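Local structure of succinoglycan biosynthesis protein (Bacillus cereus ATCC 14579, 2QGM) at residues L195-E200 and A234-D239; K203-F208 and E224-N229; G210-Y215 and T268-N273. The protein is of unknown function but belongs to the erythromycin esterase family, whose members include hydrolases that open the lactone ring of macrolide antibiotics. All coordinates share one frame; numbering follows the deposited sequence.

Contact 1: L195-E200 and A234-D239; sequences LAEVEE and ARLLKD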
# COMPACT_ATOMS: atom_id res chain seq x y z
N LEU A 195 30.03 10.07 -14.53
CA LEU A 195 29.51 11.18 -13.75
C LEU A 195 29.06 12.36 -14.60
O LEU A 195 27.95 12.87 -14.42
CB LEU A 195 30.56 11.64 -12.74
CG LEU A 195 30.16 12.75 -11.77
CD1 LEU A 195 28.87 12.41 -11.04
CD2 LEU A 195 31.30 12.94 -10.78
N ALA A 196 29.91 12.79 -15.52
CA ALA A 196 29.59 13.92 -16.38
C ALA A 196 28.28 13.68 -17.13
O ALA A 196 27.39 14.52 -17.12
CB ALA A 196 30.72 14.14 -17.39
N GLU A 197 28.17 12.51 -17.76
CA GLU A 197 26.99 12.17 -18.53
C GLU A 197 25.74 12.03 -17.66
O GLU A 197 24.67 12.51 -18.04
CB GLU A 197 27.23 10.89 -19.32
CG GLU A 197 26.02 10.39 -20.09
CD GLU A 197 26.37 9.31 -21.09
OE1 GLU A 197 27.37 8.60 -20.87
OE2 GLU A 197 25.64 9.16 -22.10
N VAL A 198 25.88 11.39 -16.51
CA VAL A 198 24.73 11.21 -15.64
C VAL A 198 24.19 12.54 -15.13
O VAL A 198 22.99 12.80 -15.20
CB VAL A 198 25.06 10.30 -14.43
CG1 VAL A 198 23.85 10.17 -13.52
CG2 VAL A 198 25.49 8.93 -14.93
N GLU A 199 25.07 13.39 -14.62
CA GLU A 199 24.66 14.69 -14.10
C GLU A 199 24.00 15.54 -15.17
O GLU A 199 23.05 16.27 -14.91
CB GLU A 199 25.85 15.43 -13.50
CG GLU A 199 26.36 14.77 -12.23
CD GLU A 199 27.42 15.60 -11.53
OE1 GLU A 199 28.54 15.73 -12.07
OE2 GLU A 199 27.12 16.12 -10.43
N GLU A 200 24.52 15.43 -16.40
CA GLU A 200 23.96 16.18 -17.52
C GLU A 200 22.54 15.72 -17.79
O GLU A 200 21.64 16.53 -18.01
CB GLU A 200 24.82 15.98 -18.77
CG GLU A 200 24.25 16.66 -20.00
CD GLU A 200 24.30 18.17 -19.91
OE1 GLU A 200 25.41 18.73 -19.92
OE2 GLU A 200 23.22 18.79 -19.80
N ALA A 234 19.45 4.91 -16.70
CA ALA A 234 19.08 3.59 -16.19
C ALA A 234 19.85 2.53 -16.97
O ALA A 234 20.33 1.56 -16.38
CB ALA A 234 17.57 3.36 -16.34
N ARG A 235 19.98 2.72 -18.28
CA ARG A 235 20.72 1.78 -19.12
C ARG A 235 22.16 1.69 -18.64
O ARG A 235 22.71 0.60 -18.48
CB ARG A 235 20.70 2.25 -20.57
CG ARG A 235 19.34 2.21 -21.25
CD ARG A 235 18.93 0.78 -21.58
NE ARG A 235 17.66 0.73 -22.30
CZ ARG A 235 17.10 -0.39 -22.75
NH1 ARG A 235 17.69 -1.56 -22.55
NH2 ARG A 235 15.93 -0.34 -23.39
N LEU A 236 22.76 2.86 -18.42
CA LEU A 236 24.15 2.96 -17.98
C LEU A 236 24.42 2.22 -16.68
O LEU A 236 25.55 1.82 -16.41
CB LEU A 236 24.52 4.43 -17.81
CG LEU A 236 24.53 5.31 -19.06
CD1 LEU A 236 24.54 6.77 -18.64
CD2 LEU A 236 25.73 4.99 -19.93
N LEU A 237 23.38 2.03 -15.87
CA LEU A 237 23.55 1.36 -14.60
C LEU A 237 22.92 -0.03 -14.53
O LEU A 237 22.83 -0.61 -13.45
CB LEU A 237 22.98 2.24 -13.48
CG LEU A 237 23.59 3.63 -13.36
CD1 LEU A 237 22.83 4.42 -12.32
CD2 LEU A 237 25.07 3.53 -12.99
N LYS A 238 22.48 -0.56 -15.66
CA LYS A 238 21.85 -1.87 -15.65
C LYS A 238 22.88 -2.98 -15.46
O LYS A 238 22.53 -4.10 -15.10
CB LYS A 238 21.08 -2.10 -16.96
CG LYS A 238 20.15 -3.31 -16.93
CD LYS A 238 19.26 -3.36 -18.16
CE LYS A 238 18.22 -4.47 -18.05
NZ LYS A 238 17.28 -4.50 -19.21
N ASP A 239 24.15 -2.64 -15.65
CA ASP A 239 25.23 -3.60 -15.54
C ASP A 239 24.99 -4.62 -16.64
O ASP A 239 24.73 -5.80 -16.40
CB ASP A 239 25.26 -4.25 -14.16
CG ASP A 239 26.18 -3.51 -13.21
OD1 ASP A 239 26.33 -2.28 -13.38
OD2 ASP A 239 26.75 -4.15 -12.30

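Contact 2: K203-F208 and E224-N229; sequences KELSSF and EKFKAN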
# COMPACT_ATOMS: atom_id res chain seq x y z
N LYS A 203 20.24 17.01 -14.64
CA LYS A 203 20.20 18.43 -14.26
C LYS A 203 18.86 19.15 -14.40
O LYS A 203 18.33 19.66 -13.42
CB LYS A 203 21.29 19.22 -14.99
CG LYS A 203 21.42 20.67 -14.50
CD LYS A 203 22.53 21.43 -15.22
CE LYS A 203 22.60 22.88 -14.74
NZ LYS A 203 23.65 23.68 -15.43
N GLU A 204 18.33 19.22 -15.62
CA GLU A 204 17.07 19.91 -15.84
C GLU A 204 15.88 19.13 -15.29
O GLU A 204 15.02 19.69 -14.62
CB GLU A 204 16.88 20.19 -17.34
CG GLU A 204 17.89 21.18 -17.89
CD GLU A 204 17.67 22.59 -17.37
OE1 GLU A 204 16.62 23.19 -17.71
OE2 GLU A 204 18.54 23.10 -16.63
N LEU A 205 15.84 17.84 -15.58
CA LEU A 205 14.77 16.97 -15.12
C LEU A 205 14.50 17.11 -13.62
O LEU A 205 13.35 17.27 -13.21
CB LEU A 205 15.11 15.51 -15.44
CG LEU A 205 14.23 14.45 -14.77
CD1 LEU A 205 12.78 14.60 -15.23
CD2 LEU A 205 14.76 13.07 -15.11
N SER A 206 15.56 17.07 -12.83
CA SER A 206 15.45 17.15 -11.37
C SER A 206 14.79 18.41 -10.81
O SER A 206 14.52 18.48 -9.61
CB SER A 206 16.84 16.97 -10.73
OG SER A 206 17.75 17.98 -11.15
N SER A 207 14.53 19.40 -11.66
CA SER A 207 13.88 20.63 -11.21
C SER A 207 12.37 20.60 -11.41
O SER A 207 11.66 21.47 -10.90
CB SER A 207 14.45 21.85 -11.94
OG SER A 207 15.57 22.39 -11.27
N PHE A 208 11.89 19.59 -12.13
CA PHE A 208 10.47 19.45 -12.44
C PHE A 208 9.76 18.22 -11.87
O PHE A 208 8.61 17.95 -12.23
CB PHE A 208 10.27 19.46 -13.96
CG PHE A 208 10.78 20.71 -14.64
CD1 PHE A 208 12.08 20.77 -15.14
CD2 PHE A 208 9.98 21.83 -14.73
CE1 PHE A 208 12.57 21.94 -15.73
CE2 PHE A 208 10.45 23.01 -15.31
CZ PHE A 208 11.75 23.07 -15.81
N GLU A 224 9.41 14.15 -23.71
CA GLU A 224 10.09 13.13 -24.51
C GLU A 224 11.58 13.13 -24.19
O GLU A 224 12.21 12.08 -24.02
CB GLU A 224 9.91 13.40 -26.01
CG GLU A 224 8.50 13.21 -26.55
CD GLU A 224 8.05 11.75 -26.55
OE1 GLU A 224 8.88 10.87 -26.87
OE2 GLU A 224 6.87 11.49 -26.25
N LYS A 225 12.13 14.34 -24.12
CA LYS A 225 13.54 14.56 -23.83
C LYS A 225 13.92 14.02 -22.45
O LYS A 225 14.89 13.28 -22.32
CB LYS A 225 13.83 16.07 -23.91
CG LYS A 225 15.27 16.48 -23.73
CD LYS A 225 15.36 18.00 -23.85
CE LYS A 225 16.77 18.51 -23.73
NZ LYS A 225 16.79 20.00 -23.83
N PHE A 226 13.14 14.37 -21.43
CA PHE A 226 13.44 13.89 -20.08
C PHE A 226 13.30 12.38 -19.94
O PHE A 226 14.05 11.76 -19.18
CB PHE A 226 12.54 14.58 -19.04
CG PHE A 226 12.82 16.05 -18.87
CD1 PHE A 226 14.10 16.56 -19.09
CD2 PHE A 226 11.81 16.91 -18.45
CE1 PHE A 226 14.37 17.93 -18.89
CE2 PHE A 226 12.06 18.28 -18.25
CZ PHE A 226 13.35 18.78 -18.47
N LYS A 227 12.34 11.78 -20.63
CA LYS A 227 12.15 10.33 -20.57
C LYS A 227 13.39 9.67 -21.18
O LYS A 227 13.90 8.68 -20.65
CB LYS A 227 10.91 9.90 -21.36
CG LYS A 227 10.78 8.39 -21.50
CD LYS A 227 9.65 7.98 -22.43
CE LYS A 227 9.64 6.47 -22.68
NZ LYS A 227 10.83 5.99 -23.45
N ALA A 228 13.86 10.23 -22.29
CA ALA A 228 15.04 9.72 -22.97
C ALA A 228 16.26 9.82 -22.06
O ALA A 228 17.02 8.86 -21.93
CB ALA A 228 15.29 10.52 -24.26
N ASN A 229 16.44 10.97 -21.42
CA ASN A 229 17.56 11.17 -20.52
C ASN A 229 17.52 10.17 -19.36
O ASN A 229 18.55 9.61 -18.98
CB ASN A 229 17.55 12.60 -19.96
CG ASN A 229 17.93 13.64 -20.99
OD1 ASN A 229 18.00 13.35 -22.19
ND2 ASN A 229 18.16 14.87 -20.54
O HOH W 1 17.55 16.62 -17.90

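Contact 3: G210-Y215 and T268-N273; sequences GSIQEY and TMLLPN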
# COMPACT_ATOMS: atom_id res chain seq x y z
N GLY A 210 9.09 17.65 -8.58
CA GLY A 210 8.54 17.91 -7.26
C GLY A 210 7.14 17.38 -7.02
O GLY A 210 6.75 17.14 -5.87
N SER A 211 6.36 17.22 -8.09
CA SER A 211 5.00 16.70 -8.00
C SER A 211 4.51 16.39 -9.41
O SER A 211 5.09 16.87 -10.40
CB SER A 211 4.07 17.73 -7.34
OG SER A 211 3.91 18.89 -8.14
N ILE A 212 3.46 15.59 -9.51
CA ILE A 212 2.89 15.22 -10.80
C ILE A 212 2.40 16.47 -11.51
O ILE A 212 2.61 16.66 -12.71
CB ILE A 212 1.69 14.26 -10.64
CG1 ILE A 212 2.12 12.99 -9.92
CG2 ILE A 212 1.13 13.90 -11.99
CD1 ILE A 212 3.21 12.23 -10.64
N GLN A 213 1.74 17.33 -10.74
CA GLN A 213 1.16 18.57 -11.24
C GLN A 213 2.16 19.46 -11.98
O GLN A 213 1.86 19.92 -13.08
CB GLN A 213 0.53 19.34 -10.07
CG GLN A 213 -0.17 20.63 -10.47
CD GLN A 213 -0.95 21.22 -9.31
OE1 GLN A 213 -0.42 21.42 -8.22
NE2 GLN A 213 -2.22 21.52 -9.55
N GLU A 214 3.33 19.69 -11.40
CA GLU A 214 4.32 20.54 -12.06
C GLU A 214 4.99 19.85 -13.24
O GLU A 214 5.38 20.51 -14.20
CB GLU A 214 5.38 21.04 -11.06
CG GLU A 214 6.26 19.97 -10.46
CD GLU A 214 7.29 20.56 -9.50
OE1 GLU A 214 8.19 21.31 -9.95
OE2 GLU A 214 7.21 20.26 -8.29
N TYR A 215 5.13 18.53 -13.17
CA TYR A 215 5.77 17.83 -14.28
C TYR A 215 4.84 17.81 -15.49
O TYR A 215 5.29 17.94 -16.63
CB TYR A 215 6.15 16.40 -13.88
CG TYR A 215 7.04 15.70 -14.89
CD1 TYR A 215 6.49 15.00 -15.96
CD2 TYR A 215 8.42 15.77 -14.79
CE1 TYR A 215 7.30 14.38 -16.91
CE2 TYR A 215 9.25 15.15 -15.74
CZ TYR A 215 8.69 14.47 -16.80
OH TYR A 215 9.50 13.87 -17.74
N THR A 268 8.17 8.02 -17.70
CA THR A 268 7.44 7.19 -18.67
C THR A 268 5.94 7.24 -18.37
O THR A 268 5.11 7.31 -19.28
CB THR A 268 7.91 5.72 -18.62
OG1 THR A 268 9.32 5.67 -18.90
CG2 THR A 268 7.16 4.89 -19.65
N MSE A 269 5.62 7.21 -17.09
CA MSE A 269 4.24 7.25 -16.61
C MSE A 269 3.53 8.55 -16.99
O MSE A 269 2.34 8.56 -17.31
CB MSE A 269 4.26 7.08 -15.08
CG MSE A 269 2.95 7.37 -14.36
SE MSE A 269 3.26 7.31 -12.43
CE MSE A 269 3.85 9.16 -12.22
N LEU A 270 4.28 9.65 -16.96
CA LEU A 270 3.71 10.96 -17.26
C LEU A 270 3.93 11.46 -18.67
O LEU A 270 3.75 12.65 -18.95
CB LEU A 270 4.24 11.99 -16.25
CG LEU A 270 3.88 11.71 -14.79
CD1 LEU A 270 4.50 12.78 -13.89
CD2 LEU A 270 2.36 11.67 -14.61
N LEU A 271 4.32 10.56 -19.56
CA LEU A 271 4.54 10.91 -20.96
C LEU A 271 3.18 11.14 -21.63
O LEU A 271 2.98 12.14 -22.32
CB LEU A 271 5.31 9.80 -21.67
CG LEU A 271 5.76 10.05 -23.11
CD1 LEU A 271 6.68 11.27 -23.14
CD2 LEU A 271 6.49 8.82 -23.64
N PRO A 272 2.22 10.22 -21.43
CA PRO A 272 0.90 10.40 -22.05
C PRO A 272 0.24 11.69 -21.58
O PRO A 272 0.68 12.32 -20.62
CB PRO A 272 0.13 9.16 -21.60
CG PRO A 272 1.20 8.13 -21.44
CD PRO A 272 2.29 8.92 -20.74
N ASN A 273 -0.84 12.08 -22.26
CA ASN A 273 -1.55 13.30 -21.89
C ASN A 273 -2.99 13.00 -21.49
O ASN A 273 -3.76 13.92 -21.18
CB ASN A 273 -1.50 14.29 -23.06
CG ASN A 273 -1.78 15.72 -22.61
OD1 ASN A 273 -2.93 16.11 -22.41
ND2 ASN A 273 -0.72 16.51 -22.45

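Contact 1: L195-E200 and A234-D239
The apolar part of this contact gathers around one methyl group, CD1 of L236, which pushes toward helix 195-203 and meets both E197 and V198. On the V198 side the touch is light, with CG2 lying 4.4 Å from L236 CD1. V198 is itself buried and reaches I184 and V233 as well, so the leucine methyl adds to a hydrophobic patch already formed between three helices. L236 sets its CG beside its own backbone N and anti to the carbonyl carbon (chi1 -65°), which carries the branched end toward helix 195-203.

With E197 the interaction is van der Waals contact between an aliphatic branch and an acidic chain. The glutamate runs out almost fully extended, its CG anti to the backbone N (chi1 176°), and the leucine branch meets the glutamate chain at a slant. Its carboxylate carbon CD stands 4.0 Å from L236 CD1, and E197 OE1 sits 4.1 Å from the second methyl, L236 CD2. The side chain of E197 also packs on R232, one turn earlier in the helix that carries L236.

No hydrogen bond passes between the segments; the backbone bonds stay within each one. E199 N donates to L195 O at 2.9 Å, an ordinary helical bond, whereas L237 N reaches back only three residues, to A234 O at 3.1 Å, as the helix tightens and ends. Beyond this point D239 forms a salt bridge with R191, and L237 O accepts from the hydroxyl of Y253.

The two helices run in opposite directions, the start of 195-203 against the finish of 220-236. This is antiparallel helix packing, within the all-helical excursion that separates strand 166-171 from strand 301-304 of the central sheet.

Contact 2: K203-F208 and E224-N229
The F226 ring presents one face to the backbone of L205: L205 CA lies over its centre in a CH-pi contact, 4.0 Å from the centroid and 12° off the normal. E204 and F208 approach the same ring obliquely, E204 through CB, 3.7 Å from F226 CE1. The F208 and F226 rings are inclined by only 29° but slid apart, with centroids 5.9 Å from each other. The nearest atoms, F208 CD1 and F226 CE2, are 4.0 Å apart, and the rings scarcely overlap.

The branched end of L205 continues past the ring toward its root, bringing CD1 to 3.8 Å from F226 CB. With CG anti to the backbone N (chi1 168°), the leucine runs antiparallel to the phenylalanine side chain. A water adds a polar link, accepting from L205 N at 3.1 Å and from N229 ND2 at 3.2 Å; N229 ND2 also makes a weak bond to N201 O.

F226 thus joins helix 220-236 to the chain leaving helix 195-203. Y215 of helix 212-215 touches both F226 and L205, L218 touches both phenylalanines, and L205 reaches on to F180 of helix 177-190 and to I263 and T267 of helix 253-269.

Contact 3: G210-Y215 and T268-N273
Backbone approach is closest between Y215, at the end of the short helix 212-215, and L270, the first residue to leave helical geometry after helix 253-269, with CA atoms 7.8 Å apart. At its other end the short helix is N-capped by S211, whose OG accepts a weak but nearly straight bond from E214 N (3.4 Å, 165°).

The atoms that meet across the contact are all carbons. L270 points its side chain toward the helix and wedges between I212 and Y215. Its CD1 meets both, lying 3.5 Å from I212 CD1 and 3.6 Å from Y215 CD1. The other methyl, CD2, turns to the second branch of the isoleucine, 3.7 Å from I212 CG2, so both forks of the leucine are engaged by I212. Nearer the backbone, L270 CB lies 3.8 Å from Y215 CD1, and the tyrosine is met obliquely along the CD1 side of its ring.

I212 extends its delta carbon across to M269 as well. The selenomethionine chain is bent at its last torsion (chi3 85°), which turns the methyl CE toward the isoleucine, and CE stands 3.5 Å from I212 CD1. These two chains cross at about a right angle, meeting methyl to methyl.

Around the contact, F266 of helix 253-269 packs on I212 and takes Y215 in an edge-to-face pair, while L271 lies against E224 and K227 of helix 220-236. Helix 212-215 thus packs on the C-terminal end of helix 253-269, whose M269 in turn rests on I278, H282 and Y285 of helix 276-297.

How the contacts relate
All three contacts belong to the helical region between strands 166-171 and 301-304. Measured between centres, contacts 1 and 2, about 30 and 28 Å from the chain's centre, are partly buried, whereas contact 3, about 21 Å out, is buried. Contact 2 uses the middle of helix 220-236 and contact 1 its C-terminal end; contact 2 is nested inside the loop that contact 1 closes. Contacts 2 and 3 touch directly, for instance F208 O to Y215 CB at 3.3 Å. The chemistry follows position: contact 1 sets a leucine against a valine and an acidic chain, contact 2 combines aromatic packing with a bridging water, and buried contact 3 is entirely apolar across its segments.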